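Local coordinates for WbbM protein (Klebsiella pneumoniae, PDB 6U4B) that probably polymerises O-antigen as a bifunctional glycosyltransferase, and forms a trimer that binds magnesium, at residues Asp209-Asn214 / Val277-Arg282. Sequence-based numbering, arbitrary orientation.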
ATOM      1  N   ASP A 209      16.847  -8.973  63.427  1.00 63.31           N
ATOM      2  CA  ASP A 209      17.751  -8.388  62.450  1.00 63.46           C
ATOM      3  C   ASP A 209      17.953  -9.374  61.309  1.00 60.57           C
ATOM      4  O   ASP A 209      17.569 -10.543  61.391  1.00 59.24           O
ATOM      5  CB  ASP A 209      19.087  -7.990  63.095  1.00 67.15           C
ATOM      6  CG  ASP A 209      19.826  -9.171  63.704  1.00 75.12           C
ATOM      7  OD1 ASP A 209      20.993  -8.995  64.115  1.00 80.47           O
ATOM      8  OD2 ASP A 209      19.253 -10.279  63.761  1.00 78.97           O
ATOM      9  N   GLY A 210      18.557  -8.885  60.237  1.00 59.12           N
ATOM     10  CA  GLY A 210      18.803  -9.715  59.076  1.00 60.94           C
ATOM     11  C   GLY A 210      19.329  -8.879  57.934  1.00 61.26           C
ATOM     12  O   GLY A 210      19.398  -7.647  58.005  1.00 60.18           O
ATOM     13  N   TYR A 211      19.702  -9.577  56.865  1.00 53.59           N
ATOM     14  CA  TYR A 211      20.258  -8.938  55.676  1.00 52.97           C
ATOM     15  C   TYR A 211      19.110  -8.570  54.745  1.00 55.73           C
ATOM     16  O   TYR A 211      18.617  -9.405  53.983  1.00 60.80           O
ATOM     17  CB  TYR A 211      21.260  -9.857  54.990  1.00 53.90           C
ATOM     18  CG  TYR A 211      22.371 -10.339  55.895  1.00 57.08           C
ATOM     19  CD1 TYR A 211      22.344 -11.615  56.441  1.00 57.68           C
ATOM     20  CD2 TYR A 211      23.448  -9.517  56.203  1.00 55.13           C
ATOM     21  CE1 TYR A 211      23.359 -12.061  57.266  1.00 56.22           C
ATOM     22  CE2 TYR A 211      24.469  -9.954  57.026  1.00 55.60           C
ATOM     23  CZ  TYR A 211      24.418 -11.226  57.556  1.00 58.13           C
ATOM     24  OH  TYR A 211      25.433 -11.666  58.378  1.00 63.23           O
ATOM     25  N   TYR A 212      18.676  -7.310  54.811  1.00 53.90           N
ATOM     26  CA  TYR A 212      17.603  -6.812  53.950  1.00 55.81           C
ATOM     27  C   TYR A 212      18.240  -6.233  52.692  1.00 60.82           C
ATOM     28  O   TYR A 212      18.425  -5.022  52.536  1.00 62.44           O
ATOM     29  CB  TYR A 212      16.745  -5.799  54.696  1.00 58.28           C
ATOM     30  CG  TYR A 212      15.804  -6.468  55.669  1.00 63.09           C
ATOM     31  CD1 TYR A 212      16.230  -6.833  56.940  1.00 62.11           C
ATOM     32  CD2 TYR A 212      14.498  -6.766  55.303  1.00 61.59           C
ATOM     33  CE1 TYR A 212      15.375  -7.461  57.826  1.00 60.41           C
ATOM     34  CE2 TYR A 212      13.637  -7.391  56.181  1.00 62.77           C
ATOM     35  CZ  TYR A 212      14.079  -7.738  57.441  1.00 59.95           C
ATOM     36  OH  TYR A 212      13.221  -8.360  58.315  1.00 61.16           O
ATOM     37  N   THR A 213      18.579  -7.134  51.775  1.00 56.64           N
ATOM     38  CA  THR A 213      19.380  -6.785  50.614  1.00 57.81           C
ATOM     39  C   THR A 213      19.269  -7.901  49.587  1.00 58.45           C
ATOM     40  O   THR A 213      18.868  -9.026  49.901  1.00 57.99           O
ATOM     41  CB  THR A 213      20.847  -6.568  50.998  1.00 56.30           C
ATOM     42  OG1 THR A 213      21.575  -6.067  49.871  1.00 61.58           O
ATOM     43  CG2 THR A 213      21.469  -7.885  51.452  1.00 50.22           C
ATOM     44  N   ASN A 214      19.618  -7.560  48.347  1.00 51.02           N
ATOM     45  CA  ASN A 214      19.907  -8.533  47.301  1.00 55.51           C
ATOM     46  C   ASN A 214      21.329  -8.351  46.784  1.00 57.23           C
ATOM     47  O   ASN A 214      21.657  -8.797  45.681  1.00 55.73           O
ATOM     48  CB  ASN A 214      18.893  -8.419  46.161  1.00 59.83           C
ATOM     49  CG  ASN A 214      18.618  -6.981  45.775  1.00 69.05           C
ATOM     50  OD1 ASN A 214      18.739  -6.072  46.596  1.00 75.63           O
ATOM     51  ND2 ASN A 214      18.241  -6.765  44.525  1.00 70.97           N
ATOM     52  N   VAL A 277      31.428 -15.664  56.782  1.00 71.51           N
ATOM     53  CA  VAL A 277      30.699 -14.512  56.270  1.00 69.20           C
ATOM     54  C   VAL A 277      31.503 -13.261  56.591  1.00 71.50           C
ATOM     55  O   VAL A 277      31.978 -13.093  57.722  1.00 76.44           O
ATOM     56  CB  VAL A 277      29.289 -14.438  56.883  1.00 71.79           C
ATOM     57  CG1 VAL A 277      28.675 -13.072  56.656  1.00 72.52           C
ATOM     58  CG2 VAL A 277      28.401 -15.537  56.313  1.00 71.05           C
ATOM     59  N   LYS A 278      31.671 -12.390  55.597  1.00 68.30           N
ATOM     60  CA  LYS A 278      32.360 -11.117  55.783  1.00 68.47           C
ATOM     61  C   LYS A 278      31.381  -9.995  55.463  1.00 62.12           C
ATOM     62  O   LYS A 278      30.998  -9.810  54.302  1.00 59.29           O
ATOM     63  CB  LYS A 278      33.613 -11.021  54.913  1.00 73.38           C
ATOM     64  CG  LYS A 278      34.471  -9.798  55.218  1.00 77.45           C
ATOM     65  CD  LYS A 278      35.690  -9.697  54.306  1.00 83.71           C
ATOM     66  CE  LYS A 278      36.744 -10.737  54.653  1.00 87.37           C
ATOM     67  NZ  LYS A 278      37.996 -10.532  53.868  1.00 89.16           N
ATOM     68  N   GLU A 279      30.976  -9.254  56.490  1.00 57.12           N
ATOM     69  CA  GLU A 279      30.067  -8.133  56.310  1.00 62.89           C
ATOM     70  C   GLU A 279      30.845  -6.892  55.892  1.00 64.85           C
ATOM     71  O   GLU A 279      31.846  -6.534  56.520  1.00 64.74           O
ATOM     72  CB  GLU A 279      29.283  -7.865  57.595  1.00 64.62           C
ATOM     73  CG  GLU A 279      28.266  -8.945  57.926  1.00 65.05           C
ATOM     74  CD  GLU A 279      27.550  -8.698  59.241  1.00 69.56           C
ATOM     75  OE1 GLU A 279      26.822  -9.604  59.700  1.00 68.59           O
ATOM     76  OE2 GLU A 279      27.713  -7.603  59.818  1.00 73.38           O
ATOM     77  N   LEU A 280      30.382  -6.241  54.831  1.00 65.54           N
ATOM     78  CA  LEU A 280      31.041  -5.072  54.271  1.00 63.92           C
ATOM     79  C   LEU A 280      30.136  -3.855  54.400  1.00 63.88           C
ATOM     80  O   LEU A 280      28.917  -3.975  54.555  1.00 59.66           O
ATOM     81  CB  LEU A 280      31.402  -5.301  52.797  1.00 63.40           C
ATOM     82  CG  LEU A 280      32.195  -6.567  52.471  1.00 62.90           C
ATOM     83  CD1 LEU A 280      32.221  -6.796  50.968  1.00 53.07           C
ATOM     84  CD2 LEU A 280      33.608  -6.482  53.029  1.00 56.64           C
ATOM     85  N   GLN A 281      30.744  -2.674  54.333  1.00 62.93           N
ATOM     86  CA  GLN A 281      29.973  -1.439  54.333  1.00 63.89           C
ATOM     87  C   GLN A 281      29.249  -1.259  53.001  1.00 60.87           C
ATOM     88  O   GLN A 281      29.674  -1.771  51.962  1.00 53.27           O
ATOM     89  CB  GLN A 281      30.880  -0.234  54.595  1.00 58.62           C
ATOM     90  CG  GLN A 281      31.563  -0.222  55.959  1.00 61.11           C
ATOM     91  CD  GLN A 281      32.315   1.073  56.216  1.00 69.97           C
ATOM     92  OE1 GLN A 281      33.403   1.291  55.682  1.00 68.28           O
ATOM     93  NE2 GLN A 281      31.731   1.943  57.030  1.00 71.04           N
ATOM     94  N   ARG A 282      28.142  -0.522  53.042  1.00 61.17           N
ATOM     95  CA  ARG A 282      27.381  -0.160  51.855  1.00 58.18           C
ATOM     96  C   ARG A 282      27.746   1.251  51.416  1.00 57.62           C
ATOM     97  O   ARG A 282      28.003   2.125  52.245  1.00 60.44           O
ATOM     98  CB  ARG A 282      25.872  -0.228  52.108  1.00 60.36           C
ATOM     99  CG  ARG A 282      25.366  -1.578  52.558  1.00 66.03           C
ATOM    100  CD  ARG A 282      23.842  -1.606  52.652  1.00 70.25           C
ATOM    101  NE  ARG A 282      23.334  -0.969  53.867  1.00 78.48           N
ATOM    102  CZ  ARG A 282      23.150  -1.602  55.022  1.00 88.33           C
ATOM    103  NH1 ARG A 282      23.435  -2.893  55.130  1.00 87.48           N
ATOM    104  NH2 ARG A 282      22.683  -0.945  56.076  1.00 93.72           N
TER
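The phenol hydroxyl of Tyr-211 donates a hydrogen bond to the carboxylate of Glu-279, with OH 2.8 Å from OE1. The oxygen is met on its anti side, and the donor stands 20° out of the carboxylate plane. Ring and carboxylate are nearly perpendicular, 83° apart, and the acid sits at the edge of the ring, its CD in the ring plane. Glu-279 OE1 also lies near that plane, beside Tyr-211 CE2 and CZ, 3.6 Å from each. The backbones stand well apart, 9.9 Å between the CA atoms of Tyr-211 and Glu-279; the tyrosine ring spans most of this distance, and the glutamate chain, extended beyond CG (chi2 177°), reaches out to meet it. Val-277, two residues earlier on the same strand, sets CG1 3.9 Å from Tyr-211 OH, an apolar neighbour for the hydroxyl. Segment 209-214 belongs to the DUF4422 region. Strands 209-210 and 277-285 both pair with strand 152-159, antiparallel through Gly-210 with Trp-158 and parallel through Lys-278 with Ile-152 and Leu-280 with Leu-154. The Tyr-211 side chain rests on Leu-154 and Lys-157, while its backbone N is hydrogen-bonded to Asn-263 OD1 of helix 253-272. The contact is thus a side-chain link between two strands of one mixed sheet that share a partner, away from magnesium-binding residues such as Asp-406. Because the phenol is the donor, the bond is consistent with an ionised carboxylate and would probably favour it.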